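Long-range contacts in phosphoethanolamine N-methyltransferase 1 (Haemonchus contortus, PDB 4KRG), which catalyses the S-adenosylmethionine-dependent methylation of phosphoethanolamine, probably the opening step of the nematode route to phosphocholine: residues A[43-48]-A[69-74]; A[64-69]-A[82-87]; A[125-130]-A[156-161]. One frame throughout, in Å; residues are numbered along the deposited sequence.

Interaction 1 of 3, residues A[43-48]-A[69-74]; sequences ASDRAD and GRFTTV. With SAH (S-adenosyl-L-homocysteine), chain D.
Arg70 and Asp45 meet at about a right angle, the guanidinium reaching from near the beginning of helix 70-78 to a carboxylate on helix 38-50. NH2 of Arg70 makes a salt bridge with OD2 of Asp45, a long and weak bond of 3.3 Å but fairly straight, and the oxygen lies at the guanidinium edge while the two planes are turned 40° apart. The same edge-on geometry serves the ligand: Arg70 NE donates to OXT of S-adenosylhomocysteine at 2.6 Å, and NH2 adds a longer bond to the other carboxylate oxygen. With CG set between the backbone N and the carbonyl carbon (chi1 58°) and the chain extended beyond it, the arginine spans the distance to the amino-acid end of the cofactor.

Phe71 lies under this group, its CE2 3.6 Å from the guanidinium plane and toward the rim, and the in-plane edge of its ring faces the ligand's carboxylate O. At its far side CE1 packs on Arg46, 3.7 Å from CA and 3.8 Å from CG, the two side chains sliding past each other in opposite directions. CD of Arg46 lies 3.2 Å from Arg70 O; the bend at chi3 (34°) then turns the guanidinium so that NH1 comes to 3.9 Å from CG2 of Val74. Arginine suits this place because its methylenes give Phe71 an apolar surface while its charged end goes on to Glu42.

Asp45 and Arg70 each have a further charged partner: Glu42 forms salt bridges with Arg70 NH1 and Arg46 NE, and Asp45 OD1 with Arg159 NH2. The acids around Arg70 probably steady its positive charge, and hold its edge toward the cofactor's carboxylate, so that helix 38-50 acts as second shell to the cofactor site.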
loop_
_atom_site.group_PDB
_atom_site.type_symbol
_atom_site.label_atom_id
_atom_site.label_comp_id
_atom_site.label_asym_id
_atom_site.label_seq_id
_atom_site.Cartn_x
_atom_site.Cartn_y
_atom_site.Cartn_z
ATOM N N ALA A 43 -17.788 7.128 8.642
ATOM C CA ALA A 43 -17.687 6.048 9.620
ATOM C C ALA A 43 -17.026 4.799 9.027
ATOM O O ALA A 43 -16.236 4.122 9.687
ATOM C CB ALA A 43 -19.048 5.721 10.195
ATOM N N SER A 44 -17.367 4.495 7.780
ATOM C CA SER A 44 -16.800 3.322 7.137
ATOM C C SER A 44 -15.310 3.514 6.874
ATOM O O SER A 44 -14.530 2.588 7.060
ATOM C CB SER A 44 -17.553 2.964 5.856
ATOM O OG SER A 44 -17.492 4.015 4.923
ATOM N N ASP A 45 -14.912 4.712 6.461
ATOM C CA ASP A 45 -13.496 5.010 6.261
ATOM C C ASP A 45 -12.721 4.886 7.579
ATOM O O ASP A 45 -11.679 4.239 7.645
ATOM C CB ASP A 45 -13.316 6.411 5.665
ATOM C CG ASP A 45 -11.864 6.860 5.651
ATOM O OD1 ASP A 45 -11.175 6.625 4.636
ATOM O OD2 ASP A 45 -11.415 7.458 6.652
ATOM N N ARG A 46 -13.249 5.501 8.630
ATOM C CA ARG A 46 -12.584 5.490 9.925
ATOM C C ARG A 46 -12.391 4.057 10.424
ATOM O O ARG A 46 -11.319 3.709 10.918
ATOM C CB ARG A 46 -13.368 6.338 10.929
ATOM C CG ARG A 46 -12.924 6.153 12.359
ATOM C CD ARG A 46 -13.559 7.169 13.282
ATOM N NE ARG A 46 -14.915 7.545 12.890
ATOM C CZ ARG A 46 -16.016 6.938 13.319
ATOM N NH1 ARG A 46 -15.929 5.910 14.150
ATOM N NH2 ARG A 46 -17.203 7.362 12.916
ATOM N N ALA A 47 -13.421 3.227 10.251
ATOM C CA ALA A 47 -13.361 1.819 10.639
ATOM C C ALA A 47 -12.340 1.034 9.815
ATOM O O ALA A 47 -11.626 0.198 10.358
ATOM C CB ALA A 47 -14.739 1.179 10.546
ATOM N N ASP A 48 -12.268 1.307 8.512
ATOM C CA ASP A 48 -11.243 0.706 7.656
ATOM C C ASP A 48 -9.842 0.971 8.191
ATOM O O ASP A 48 -8.997 0.088 8.221
ATOM C CB ASP A 48 -11.318 1.275 6.237
ATOM C CG ASP A 48 -12.511 0.763 5.452
ATOM O OD1 ASP A 48 -13.119 -0.253 5.840
ATOM O OD2 ASP A 48 -12.826 1.395 4.425
ATOM N N GLY A 69 -10.686 15.556 15.173
ATOM C CA GLY A 69 -10.362 14.424 16.018
ATOM C C GLY A 69 -11.187 13.171 15.855
ATOM O O GLY A 69 -11.332 12.408 16.812
ATOM N N ARG A 70 -11.719 12.926 14.661
ATOM C CA ARG A 70 -12.572 11.749 14.485
ATOM C C ARG A 70 -11.853 10.422 14.775
ATOM O O ARG A 70 -12.478 9.459 15.191
ATOM C CB ARG A 70 -13.261 11.746 13.118
ATOM C CG ARG A 70 -12.328 11.800 11.950
ATOM C CD ARG A 70 -13.060 12.038 10.636
ATOM N NE ARG A 70 -12.144 11.780 9.537
ATOM C CZ ARG A 70 -12.073 10.648 8.846
ATOM N NH1 ARG A 70 -12.891 9.636 9.094
ATOM N NH2 ARG A 70 -11.176 10.537 7.891
ATOM N N PHE A 71 -10.543 10.378 14.576
ATOM C CA PHE A 71 -9.769 9.208 14.979
ATOM C C PHE A 71 -9.393 9.272 16.458
ATOM O O PHE A 71 -9.449 8.261 17.161
ATOM C CB PHE A 71 -8.510 9.067 14.125
ATOM C CG PHE A 71 -8.784 8.692 12.702
ATOM C CD1 PHE A 71 -9.197 7.409 12.381
ATOM C CD2 PHE A 71 -8.626 9.616 11.685
ATOM C CE1 PHE A 71 -9.451 7.050 11.061
ATOM C CE2 PHE A 71 -8.877 9.262 10.363
ATOM C CZ PHE A 71 -9.292 7.977 10.057
ATOM N N THR A 72 -8.999 10.459 16.916
ATOM C CA THR A 72 -8.624 10.673 18.314
ATOM C C THR A 72 -9.698 10.136 19.241
ATOM O O THR A 72 -9.402 9.458 20.223
ATOM C CB THR A 72 -8.383 12.168 18.607
ATOM O OG1 THR A 72 -7.166 12.579 17.979
ATOM C CG2 THR A 72 -8.272 12.420 20.101
ATOM N N THR A 73 -10.948 10.420 18.898
ATOM C CA THR A 73 -12.098 9.983 19.676
ATOM C C THR A 73 -12.081 8.480 19.951
ATOM O O THR A 73 -12.299 8.052 21.081
ATOM C CB THR A 73 -13.411 10.376 18.973
ATOM O OG1 THR A 73 -13.505 11.805 18.916
ATOM C CG2 THR A 73 -14.602 9.833 19.729
ATOM N N VAL A 74 -11.809 7.684 18.924
ATOM C CA VAL A 74 -11.827 6.238 19.067
ATOM C C VAL A 74 -10.488 5.696 19.570
ATOM O O VAL A 74 -10.453 4.715 20.314
ATOM C CB VAL A 74 -12.245 5.543 17.749
ATOM C CG1 VAL A 74 -12.334 4.037 17.939
ATOM C CG2 VAL A 74 -13.590 6.078 17.265
HETATM N N SAH D . -6.415 13.403 9.849
HETATM C CA SAH D . -7.780 13.932 9.997
HETATM C CB SAH D . -7.891 15.258 9.170
HETATM C CG SAH D . -7.501 15.107 7.701
HETATM S SD SAH D . -7.390 16.658 6.763
HETATM C C SAH D . -8.784 12.940 9.564
HETATM O O SAH D . -8.529 12.177 8.645
HETATM O OXT SAH D . -9.936 13.096 9.905
HETATM C "C5'" SAH D . -5.792 17.380 7.222
HETATM C "C4'" SAH D . -5.570 17.786 8.575
HETATM O "O4'" SAH D . -4.142 17.892 8.819
HETATM C "C3'" SAH D . -6.139 19.122 8.840
HETATM O "O3'" SAH D . -6.675 19.150 10.143
HETATM C "C2'" SAH D . -4.996 20.021 8.764
HETATM O "O2'" SAH D . -5.201 21.163 9.548
HETATM C "C1'" SAH D . -3.892 19.181 9.287
HETATM N N9 SAH D . -2.524 19.639 8.860
HETATM C C8 SAH D . -2.053 19.749 7.611
HETATM N N7 SAH D . -0.755 20.046 7.701
HETATM C C5 SAH D . -0.399 20.121 8.985
HETATM C C6 SAH D . 0.810 20.398 9.647
HETATM N N6 SAH D . 1.962 20.675 8.950
HETATM N N1 SAH D . 0.811 20.382 10.992
HETATM C C2 SAH D . -0.285 20.117 11.693
HETATM N N3 SAH D . -1.454 19.850 11.087
HETATM C C4 SAH D . -1.538 19.843 9.744
#

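Interaction 2 of 3, residues A[64-69]-A[82-87]. With SAH (S-adenosyl-L-homocysteine), chain D.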
loop_
_atom_site.group_PDB
_atom_site.type_symbol
_atom_site.label_atom_id
_atom_site.label_comp_id
_atom_site.label_asym_id
_atom_site.label_seq_id
_atom_site.Cartn_x
_atom_site.Cartn_y
_atom_site.Cartn_z
ATOM N N ILE A 64 -1.239 13.054 14.779
ATOM C CA ILE A 64 -0.738 14.316 14.238
ATOM C C ILE A 64 -1.526 14.750 13.002
ATOM O O ILE A 64 -1.629 14.004 12.034
ATOM C CB ILE A 64 0.748 14.192 13.881
ATOM C CG1 ILE A 64 1.528 13.694 15.095
ATOM C CG2 ILE A 64 1.304 15.519 13.396
ATOM C CD1 ILE A 64 2.990 13.467 14.822
ATOM N N GLY A 65 -2.071 15.965 13.036
ATOM C CA GLY A 65 -2.966 16.425 11.986
ATOM C C GLY A 65 -4.353 15.864 12.231
ATOM O O GLY A 65 -5.092 15.552 11.301
ATOM N N ALA A 66 -4.698 15.743 13.509
ATOM C CA ALA A 66 -5.928 15.083 13.944
ATOM C C ALA A 66 -7.197 15.844 13.581
ATOM O O ALA A 66 -8.287 15.271 13.606
ATOM C CB ALA A 66 -5.891 14.863 15.443
ATOM N N GLY A 67 -7.062 17.133 13.275
ATOM C CA GLY A 67 -8.214 17.975 12.988
ATOM C C GLY A 67 -9.254 17.910 14.097
ATOM O O GLY A 67 -8.913 17.943 15.279
ATOM N N ILE A 68 -10.524 17.782 13.718
ATOM C CA ILE A 68 -11.617 17.739 14.685
ATOM C C ILE A 68 -11.624 16.442 15.493
ATOM O O ILE A 68 -12.481 16.241 16.360
ATOM C CB ILE A 68 -12.984 17.938 14.014
ATOM C CG1 ILE A 68 -13.286 16.781 13.054
ATOM C CG2 ILE A 68 -13.038 19.290 13.309
ATOM C CD1 ILE A 68 -14.681 16.845 12.438
ATOM N N GLY A 69 -10.686 15.556 15.173
ATOM C CA GLY A 69 -10.362 14.424 16.018
ATOM C C GLY A 69 -11.187 13.171 15.855
ATOM O O GLY A 69 -11.332 12.408 16.812
ATOM N N VAL A 82 -3.472 9.697 24.501
ATOM C CA VAL A 82 -3.332 10.177 23.133
ATOM C C VAL A 82 -2.994 11.660 23.154
ATOM O O VAL A 82 -3.640 12.434 23.856
ATOM C CB VAL A 82 -4.631 9.973 22.329
ATOM C CG1 VAL A 82 -4.439 10.394 20.874
ATOM C CG2 VAL A 82 -5.098 8.526 22.425
ATOM N N LEU A 83 -1.971 12.044 22.401
ATOM C CA LEU A 83 -1.701 13.451 22.139
ATOM C C LEU A 83 -2.242 13.797 20.764
ATOM O O LEU A 83 -1.838 13.213 19.761
ATOM C CB LEU A 83 -0.204 13.743 22.179
ATOM C CG LEU A 83 0.182 15.100 21.590
ATOM C CD1 LEU A 83 -0.368 16.223 22.444
ATOM C CD2 LEU A 83 1.688 15.226 21.445
ATOM N N SER A 84 -3.154 14.759 20.719
ATOM C CA SER A 84 -3.833 15.103 19.482
ATOM C C SER A 84 -3.424 16.511 19.058
ATOM O O SER A 84 -3.592 17.464 19.819
ATOM C CB SER A 84 -5.335 15.030 19.711
ATOM O OG SER A 84 -6.016 14.713 18.524
ATOM N N THR A 85 -2.872 16.644 17.851
ATOM C CA THR A 85 -2.343 17.929 17.388
ATOM C C THR A 85 -2.893 18.323 16.014
ATOM O O THR A 85 -3.204 17.465 15.190
ATOM C CB THR A 85 -0.805 17.914 17.290
ATOM O OG1 THR A 85 -0.403 17.193 16.118
ATOM C CG2 THR A 85 -0.185 17.263 18.512
ATOM N N ASP A 86 -2.999 19.628 15.775
ATOM C CA ASP A 86 -3.364 20.160 14.463
ATOM C C ASP A 86 -2.925 21.613 14.411
ATOM O O ASP A 86 -2.871 22.275 15.448
ATOM C CB ASP A 86 -4.874 20.054 14.233
ATOM C CG ASP A 86 -5.247 20.060 12.759
ATOM O OD1 ASP A 86 -5.306 18.966 12.158
ATOM O OD2 ASP A 86 -5.478 21.155 12.197
ATOM N N PHE A 87 -2.606 22.122 13.223
ATOM C CA PHE A 87 -2.174 23.519 13.147
ATOM C C PHE A 87 -3.318 24.518 12.929
ATOM O O PHE A 87 -3.105 25.728 12.928
ATOM C CB PHE A 87 -0.963 23.720 12.207
ATOM C CG PHE A 87 -1.265 23.594 10.731
ATOM C CD1 PHE A 87 -0.336 24.034 9.806
ATOM C CD2 PHE A 87 -2.447 23.042 10.270
ATOM C CE1 PHE A 87 -0.580 23.936 8.459
ATOM C CE2 PHE A 87 -2.697 22.945 8.917
ATOM C CZ PHE A 87 -1.763 23.388 8.010
HETATM N N SAH D . -6.415 13.403 9.849
HETATM C CA SAH D . -7.780 13.932 9.997
HETATM C CB SAH D . -7.891 15.258 9.170
HETATM C CG SAH D . -7.501 15.107 7.701
HETATM S SD SAH D . -7.390 16.658 6.763
HETATM C C SAH D . -8.784 12.940 9.564
HETATM O O SAH D . -8.529 12.177 8.645
HETATM O OXT SAH D . -9.936 13.096 9.905
HETATM C "C5'" SAH D . -5.792 17.380 7.222
HETATM C "C4'" SAH D . -5.570 17.786 8.575
HETATM O "O4'" SAH D . -4.142 17.892 8.819
HETATM C "C3'" SAH D . -6.139 19.122 8.840
HETATM O "O3'" SAH D . -6.675 19.150 10.143
HETATM C "C2'" SAH D . -4.996 20.021 8.764
HETATM O "O2'" SAH D . -5.201 21.163 9.548
HETATM C "C1'" SAH D . -3.892 19.181 9.287
HETATM N N9 SAH D . -2.524 19.639 8.860
HETATM C C8 SAH D . -2.053 19.749 7.611
HETATM N N7 SAH D . -0.755 20.046 7.701
HETATM C C5 SAH D . -0.399 20.121 8.985
HETATM C C6 SAH D . 0.810 20.398 9.647
HETATM N N6 SAH D . 1.962 20.675 8.950
HETATM N N1 SAH D . 0.811 20.382 10.992
HETATM C C2 SAH D . -0.285 20.117 11.693
HETATM N N3 SAH D . -1.454 19.850 11.087
HETATM C C4 SAH D . -1.538 19.843 9.744
#
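Thr85 O is gripped by two successive backbone N-H groups of the glycine-rich loop that follows the first strand of this Rossmann-like methyltransferase domain. Ala66 N gives the sounder bond, 2.8 Å and nearly in line with the carbonyl, whereas Gly65 N at 2.9 Å is bent to 128° and weak. They fasten the loop to the end of the neighbouring parallel strand, where Ile64 pairs with Thr85; the side chains of these two lie side by side and point the same way, CG2 of Ile64 3.6 Å from OG1 of Thr85.

One residue further on, Asp86 turns its carboxylate to the loop and the cofactor together. CG stands opposite the backbone N (chi1 -157°), and OD1 takes the N-H of Gly67 at 2.8 Å from well above the carboxylate plane. Of the ribose hydroxyls of S-adenosylhomocysteine, O2' is bound by OD2 at 2.7 Å; the O3' to OD1 approach is implausibly short, so its exact length is doubtful. The acid's two oxygens match the vicinal diol; an acid at this strand end is a hallmark of class I methyltransferases.

Gly65 and Gly67 both have positive phi, which suits glycine. Gly65 O accepts from the ligand's amino N at 2.9 Å, and the CA of Gly67 lies 3.4 Å from O3', so the ribose packs directly on bare backbone. A type II' turn from Ala66 to Gly69 then leads into helix 70-78. Ala66 itself is small enough to sit against Ser84, whose OG is hydrogen-bonded to Thr72.

Beyond the strand the adenine lies over one face of the Phe87 ring, C5 being 3.5 Å above the plane near its centre, while O2' sits at the ring's edge.

Interaction 3 of 3, residues A[125-130]-A[156-161]. With SAH (S-adenosyl-L-homocysteine), chain D; OPE (phosphoric acid mono-(2-amino-ethyl) ester), chain C.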
loop_
_atom_site.group_PDB
_atom_site.type_symbol
_atom_site.label_atom_id
_atom_site.label_comp_id
_atom_site.label_asym_id
_atom_site.label_seq_id
_atom_site.Cartn_x
_atom_site.Cartn_y
_atom_site.Cartn_z
ATOM N N VAL A 125 2.655 6.310 16.195
ATOM C CA VAL A 125 2.522 7.607 15.557
ATOM C C VAL A 125 1.424 7.445 14.518
ATOM O O VAL A 125 1.586 6.711 13.544
ATOM C CB VAL A 125 3.849 8.065 14.899
ATOM C CG1 VAL A 125 3.640 9.315 14.039
ATOM C CG2 VAL A 125 4.899 8.339 15.962
ATOM N N PHE A 126 0.290 8.094 14.746
ATOM C CA PHE A 126 -0.850 7.930 13.864
ATOM C C PHE A 126 -1.066 9.165 13.016
ATOM O O PHE A 126 -1.183 10.277 13.536
ATOM C CB PHE A 126 -2.124 7.647 14.656
ATOM C CG PHE A 126 -3.339 7.475 13.788
ATOM C CD1 PHE A 126 -3.666 6.228 13.268
ATOM C CD2 PHE A 126 -4.149 8.560 13.474
ATOM C CE1 PHE A 126 -4.781 6.065 12.458
ATOM C CE2 PHE A 126 -5.266 8.402 12.658
ATOM C CZ PHE A 126 -5.576 7.157 12.152
ATOM N N THR A 127 -1.132 8.970 11.706
ATOM C CA THR A 127 -1.506 10.042 10.806
ATOM C C THR A 127 -2.475 9.505 9.764
ATOM O O THR A 127 -2.547 8.300 9.522
ATOM C CB THR A 127 -0.286 10.653 10.096
ATOM O OG1 THR A 127 0.285 9.679 9.218
ATOM C CG2 THR A 127 0.762 11.128 11.100
ATOM N N ASN A 128 -3.220 10.412 9.152
ATOM C CA ASN A 128 -4.159 10.068 8.093
ATOM C C ASN A 128 -4.365 11.328 7.260
ATOM O O ASN A 128 -4.939 12.299 7.751
ATOM C CB ASN A 128 -5.483 9.559 8.692
ATOM C CG ASN A 128 -6.462 9.062 7.632
ATOM O OD1 ASN A 128 -6.384 7.916 7.183
ATOM N ND2 ASN A 128 -7.388 9.922 7.233
ATOM N N TRP A 129 -3.862 11.310 6.022
ATOM C CA TRP A 129 -3.830 12.490 5.142
ATOM C C TRP A 129 -2.924 13.630 5.656
ATOM O O TRP A 129 -3.419 14.705 5.986
ATOM C CB TRP A 129 -5.238 13.061 4.913
ATOM C CG TRP A 129 -6.165 12.267 4.040
ATOM C CD1 TRP A 129 -5.867 11.631 2.864
ATOM C CD2 TRP A 129 -7.556 12.054 4.276
ATOM N NE1 TRP A 129 -7.000 11.033 2.351
ATOM C CE2 TRP A 129 -8.051 11.275 3.199
ATOM C CE3 TRP A 129 -8.443 12.439 5.286
ATOM C CZ2 TRP A 129 -9.384 10.884 3.114
ATOM C CZ3 TRP A 129 -9.762 12.050 5.202
ATOM C CH2 TRP A 129 -10.222 11.280 4.122
ATOM N N LEU A 130 -1.611 13.415 5.701
ATOM C CA LEU A 130 -0.710 14.453 6.212
ATOM C C LEU A 130 0.540 14.708 5.361
ATOM O O LEU A 130 0.883 15.862 5.100
ATOM C CB LEU A 130 -0.307 14.172 7.661
ATOM C CG LEU A 130 0.572 15.250 8.307
ATOM C CD1 LEU A 130 -0.172 16.580 8.402
ATOM C CD2 LEU A 130 1.065 14.807 9.678
ATOM N N ILE A 156 4.077 3.137 13.068
ATOM C CA ILE A 156 3.544 4.370 12.510
ATOM C C ILE A 156 2.518 4.009 11.441
ATOM O O ILE A 156 2.739 3.104 10.634
ATOM C CB ILE A 156 4.659 5.314 11.958
ATOM C CG1 ILE A 156 4.051 6.511 11.228
ATOM C CG2 ILE A 156 5.637 4.568 11.059
ATOM C CD1 ILE A 156 5.077 7.554 10.831
ATOM N N HIS A 157 1.377 4.683 11.478
ATOM C CA HIS A 157 0.380 4.522 10.437
ATOM C C HIS A 157 0.370 5.775 9.574
ATOM O O HIS A 157 0.324 6.891 10.092
ATOM C CB HIS A 157 -1.013 4.310 11.029
ATOM C CG HIS A 157 -2.099 4.272 9.996
ATOM N ND1 HIS A 157 -2.697 5.410 9.507
ATOM C CD2 HIS A 157 -2.680 3.229 9.358
ATOM C CE1 HIS A 157 -3.607 5.072 8.605
ATOM N NE2 HIS A 157 -3.611 3.758 8.494
ATOM N N LEU A 158 0.397 5.582 8.259
ATOM C CA LEU A 158 0.243 6.690 7.328
ATOM C C LEU A 158 -0.800 6.320 6.287
ATOM O O LEU A 158 -0.961 5.159 5.957
ATOM C CB LEU A 158 1.571 7.002 6.654
ATOM C CG LEU A 158 2.701 7.324 7.635
ATOM C CD1 LEU A 158 3.957 6.561 7.252
ATOM C CD2 LEU A 158 2.975 8.810 7.658
ATOM N N ARG A 159 -1.519 7.317 5.795
ATOM C CA ARG A 159 -2.490 7.127 4.729
ATOM C C ARG A 159 -2.459 8.377 3.875
ATOM O O ARG A 159 -2.597 9.486 4.392
ATOM C CB ARG A 159 -3.893 6.942 5.302
ATOM C CG ARG A 159 -4.968 6.803 4.229
ATOM C CD ARG A 159 -5.668 8.118 3.907
ATOM N NE ARG A 159 -6.854 7.881 3.089
ATOM C CZ ARG A 159 -8.044 7.544 3.579
ATOM N NH1 ARG A 159 -8.219 7.412 4.890
ATOM N NH2 ARG A 159 -9.060 7.340 2.756
ATOM N N GLU A 160 -2.272 8.218 2.571
ATOM C CA GLU A 160 -2.153 9.388 1.717
ATOM C C GLU A 160 -2.967 9.257 0.438
ATOM O O GLU A 160 -3.185 8.152 -0.059
ATOM C CB GLU A 160 -0.684 9.653 1.370
ATOM C CG GLU A 160 0.242 9.790 2.564
ATOM C CD GLU A 160 -0.051 11.026 3.408
ATOM O OE1 GLU A 160 -0.617 12.003 2.865
ATOM O OE2 GLU A 160 0.290 11.027 4.613
ATOM N N SER A 161 -3.424 10.390 -0.085
ATOM C CA SER A 161 -4.012 10.420 -1.412
ATOM C C SER A 161 -2.858 10.320 -2.386
ATOM O O SER A 161 -2.046 11.247 -2.502
ATOM C CB SER A 161 -4.766 11.724 -1.653
ATOM O OG SER A 161 -5.830 11.857 -0.738
HETATM N N SAH D . -6.415 13.403 9.849
HETATM C CA SAH D . -7.780 13.932 9.997
HETATM C CB SAH D . -7.891 15.258 9.170
HETATM C CG SAH D . -7.501 15.107 7.701
HETATM S SD SAH D . -7.390 16.658 6.763
HETATM C C SAH D . -8.784 12.940 9.564
HETATM O O SAH D . -8.529 12.177 8.645
HETATM O OXT SAH D . -9.936 13.096 9.905
HETATM C "C5'" SAH D . -5.792 17.380 7.222
HETATM C "C4'" SAH D . -5.570 17.786 8.575
HETATM O "O4'" SAH D . -4.142 17.892 8.819
HETATM C "C3'" SAH D . -6.139 19.122 8.840
HETATM O "O3'" SAH D . -6.675 19.150 10.143
HETATM C "C2'" SAH D . -4.996 20.021 8.764
HETATM O "O2'" SAH D . -5.201 21.163 9.548
HETATM C "C1'" SAH D . -3.892 19.181 9.287
HETATM N N9 SAH D . -2.524 19.639 8.860
HETATM C C8 SAH D . -2.053 19.749 7.611
HETATM N N7 SAH D . -0.755 20.046 7.701
HETATM C C5 SAH D . -0.399 20.121 8.985
HETATM C C6 SAH D . 0.810 20.398 9.647
HETATM N N6 SAH D . 1.962 20.675 8.950
HETATM N N1 SAH D . 0.811 20.382 10.992
HETATM C C2 SAH D . -0.285 20.117 11.693
HETATM N N3 SAH D . -1.454 19.850 11.087
HETATM C C4 SAH D . -1.538 19.843 9.744
HETATM C CA OPE C . -8.675 14.555 1.178
HETATM C CB OPE C . -8.907 15.088 2.554
HETATM O O1 OPE C . -9.232 15.002 -1.606
HETATM O O2 OPE C . -7.084 13.828 -1.483
HETATM O O3 OPE C . -7.095 16.302 -1.784
HETATM O O4 OPE C . -7.804 15.287 0.397
HETATM N N OPE C . -7.744 15.389 3.347
HETATM P P OPE C . -7.794 15.116 -1.156
HETATM O O HOH W 1 -1.070 9.933 6.794
#
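Parallel strands 122-126 and 154-161 of the Rossmann-like sheet run side by side here, and beyond the first one the chain becomes the loop that lines both the cofactor and the substrate sites. Val125 pairs with Ile156 and Phe126 with His157, Val125 CG1 resting on Ile156 CD1 in the apolar layer. On the other face the Phe126 and His157 rings are nearly parallel, at 12°, but slid so far apart that they barely overlap.

Further along, polar side chains take up the pairing. His157 ND1 donates to Thr127 O at 2.9 Å, close to its ring plane and nearly end-on to the carbonyl, while NE2 bonds to His233. In return His157 O receives both N and OG1 of Thr127, the hydroxyl on a lone pair at 2.9 Å. A water, fed by Arg159 N, donates to Thr127 OG1 and Glu160 OE2. That carboxylate also takes Leu130 N on the syn side of OE2 at 3.2 Å; OE2 accepts from Met131 N as well, and OE1 from Met132 N.

Arg159 suits its place by using both its plane and its chain. NH1 meets a lone pair of Asn128 OD1 at 3.0 Å, in the guanidinium plane, although the amide is turned 83° to that plane. The bend at chi2 (-96°) lays CD over the five-membered ring of Trp129 as a CH-pi contact, 3.8 Å from its centroid. Asp45 binds NH2, and Gln231 accepts from NE and from Trp129 NE1.

Asn128 serves the cofactor, its O accepting from the amino group of S-adenosylhomocysteine and ND2 donating to its carboxylate. Ser161 OG lies very close to phosphate O2 of phosphoethanolamine, a hydrogen bond whose short length is doubtful. The substrate's amine N lies over the opposite face of the Trp129 indole, 3.5 Å from CD2.

In the fold
All three contacts touch one S-adenosylhomocysteine, with centres about 12 to 13 Å apart. Interaction 1 binds the carboxylate, interaction 2 the ribose, adenine and amino group, and interaction 3 the amino group and carboxylate while also reaching phosphoethanolamine. Interactions 1 and 2 share Gly69, and Thr72 OG1 and Ser84 OG, 2.5 Å apart, are probably hydrogen-bonded between them. Interaction 1 joins interaction 3 through the salt bridge of Asp45 OD1 with Arg159 NH2, 2.9 Å, and through Phe71, which packs on Phe126 and Asn128. Interactions 2 and 3 belong to the same sheet, where Ile64 N lies 3.0 Å from Phe126 O, a probable hydrogen bond. Helix 38-50 thus reaches the substrate's side indirectly, through Arg159 and Trp129.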